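Local coordinates for protein gamma-resorcylate decarboxylase (Polaromonas, PDB 4QRO) that probably catalyses the manganese-dependent, non-oxidative decarboxylation of gamma-resorcylate (2,6-dihydroxybenzoate) to resorcinol, as an amidohydrolase-family enzyme, at residues A6-F11 against Y258-G263. Sequence-based numbering, arbitrary orientation.
With MN (manganese (II) ion), chain K; 38L (2-nitrobenzene-1,3-diol), chain M.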
# COMPACT_ATOMS: atom_id res chain seq x y z
N ALA A 6 4.78 23.44 -8.48
CA ALA A 6 4.90 22.00 -8.67
C ALA A 6 6.25 21.58 -8.15
O ALA A 6 7.22 22.33 -8.32
CB ALA A 6 4.71 21.68 -10.13
N LEU A 7 6.32 20.46 -7.43
CA LEU A 7 7.58 20.05 -6.77
C LEU A 7 8.01 18.58 -6.85
O LEU A 7 8.82 18.14 -6.06
CB LEU A 7 7.58 20.49 -5.30
CG LEU A 7 6.47 19.96 -4.38
CD1 LEU A 7 7.01 19.71 -2.99
CD2 LEU A 7 5.28 20.92 -4.35
N GLU A 8 7.43 17.81 -7.76
CA GLU A 8 8.03 16.54 -8.15
C GLU A 8 8.24 16.59 -9.65
O GLU A 8 7.51 16.01 -10.44
CB GLU A 8 7.17 15.31 -7.75
CG GLU A 8 8.04 14.06 -7.67
CD GLU A 8 7.28 12.78 -7.33
OE1 GLU A 8 7.51 11.76 -8.02
OE2 GLU A 8 6.53 12.78 -6.34
N GLU A 9 9.30 17.31 -10.02
CA GLU A 9 9.53 17.74 -11.37
C GLU A 9 11.02 17.46 -11.63
O GLU A 9 11.92 18.09 -11.04
CB GLU A 9 9.18 19.24 -11.55
CG GLU A 9 7.96 19.79 -10.76
CD GLU A 9 6.64 19.07 -11.05
OE1 GLU A 9 5.92 18.68 -10.08
OE2 GLU A 9 6.29 18.90 -12.24
N HIS A 10 11.26 16.47 -12.46
CA HIS A 10 12.55 15.85 -12.54
C HIS A 10 13.34 16.28 -13.77
O HIS A 10 12.78 16.60 -14.80
CB HIS A 10 12.42 14.33 -12.58
CG HIS A 10 11.68 13.74 -11.41
ND1 HIS A 10 12.20 13.73 -10.14
CD2 HIS A 10 10.51 13.07 -11.36
CE1 HIS A 10 11.36 13.11 -9.33
NE2 HIS A 10 10.33 12.69 -10.05
N PHE A 11 14.66 16.19 -13.64
CA PHE A 11 15.58 16.37 -14.77
C PHE A 11 16.72 15.37 -14.58
O PHE A 11 16.86 14.72 -13.51
CB PHE A 11 16.15 17.80 -14.78
CG PHE A 11 17.13 18.06 -13.67
CD1 PHE A 11 18.49 17.79 -13.84
CD2 PHE A 11 16.70 18.47 -12.42
CE1 PHE A 11 19.39 17.96 -12.81
CE2 PHE A 11 17.59 18.67 -11.38
CZ PHE A 11 18.94 18.39 -11.57
N TYR A 258 3.73 15.97 4.56
CA TYR A 258 2.99 16.60 3.47
C TYR A 258 2.93 15.59 2.31
O TYR A 258 3.84 14.80 2.12
CB TYR A 258 3.63 17.91 3.00
CG TYR A 258 3.76 18.95 4.09
CD1 TYR A 258 4.70 18.77 5.11
CD2 TYR A 258 2.97 20.10 4.12
CE1 TYR A 258 4.83 19.67 6.13
CE2 TYR A 258 3.11 21.04 5.16
CZ TYR A 258 4.04 20.80 6.16
OH TYR A 258 4.24 21.66 7.22
N LEU A 259 1.83 15.61 1.55
CA LEU A 259 1.63 14.72 0.40
C LEU A 259 1.51 15.53 -0.86
O LEU A 259 0.87 16.57 -0.84
CB LEU A 259 0.29 13.95 0.57
CG LEU A 259 0.06 13.34 1.94
CD1 LEU A 259 -1.23 12.48 1.91
CD2 LEU A 259 1.28 12.53 2.38
N THR A 260 2.09 15.07 -1.98
CA THR A 260 1.82 15.71 -3.27
C THR A 260 0.92 14.87 -4.15
O THR A 260 0.72 13.69 -3.89
CB THR A 260 3.09 16.12 -4.05
OG1 THR A 260 3.61 15.02 -4.80
CG2 THR A 260 4.13 16.65 -3.12
N THR A 261 0.39 15.51 -5.20
CA THR A 261 -0.53 14.86 -6.12
C THR A 261 0.20 14.18 -7.29
O THR A 261 -0.43 13.73 -8.23
CB THR A 261 -1.57 15.87 -6.68
OG1 THR A 261 -0.92 16.82 -7.54
CG2 THR A 261 -2.30 16.61 -5.54
N SER A 262 1.52 14.07 -7.24
CA SER A 262 2.23 13.55 -8.38
C SER A 262 1.75 12.15 -8.79
O SER A 262 1.58 11.26 -7.95
CB SER A 262 3.70 13.47 -8.08
OG SER A 262 3.92 12.64 -6.95
N GLY A 263 1.55 11.99 -10.10
CA GLY A 263 1.26 10.70 -10.68
C GLY A 263 0.06 10.00 -10.09
O GLY A 263 -0.05 8.79 -10.18
MN MN K . 8.90 11.04 -9.52
OAK 38L M . 7.81 8.96 -9.40
NAG 38L M . 7.49 8.22 -10.28
OAJ 38L M . 6.46 7.57 -10.15
CAA 38L M . 8.30 8.12 -11.44
CAF 38L M . 7.92 7.21 -12.43
OAH 38L M . 6.59 7.01 -12.68
CAE 38L M . 8.88 6.51 -13.16
CAD 38L M . 10.23 6.75 -12.95
CAC 38L M . 10.62 7.78 -12.09
CAB 38L M . 9.66 8.49 -11.37
OAI 38L M . 10.06 9.53 -10.58
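E8 and S262 meet beside the manganese ion, the carboxylate dividing its two oxygens between metal and protein. OE1 of E8 lies 2.2 Å from the manganese, while OE2 accepts a 2.7 Å hydrogen bond from OG of S262. That hydroxyl comes from above the carboxylate, 61° out of its plane, and CB of S262 follows it in, 3.9 Å from CB of E8. With CG anti to the backbone N (chi1 -158°) and the chain extended beyond it, the carboxylate is carried out to the metal. H10 adds NE2 at 2.2 Å from the manganese; H164 and D287 complete the protein ligands, and 2-nitroresorcinol chelates the ion through OAK and OAI.

In the second shell, the hydroxyl of Y162 is hydrogen-bonded to both OE2 of E8 and OG1 of T260, while the backbone N of H218 is hydrogen-bonded to OG of S262. Without the hydroxyl, as with an alanine at S262, OE2 and the N of H218 each lose a partner, and the carboxylate would probably be held less firmly in its rotation. Farther from the metal, CD1 of L7 approaches CG2 of T260 at 4.2 Å. This metal site lies at the C-terminal mouth of the amidohydrolase beta/alpha barrel, where the E8-S262 bond links strand 4-11, paired with 52-59, to the loop after strand 257-260, which runs between 214-216 and 282-283.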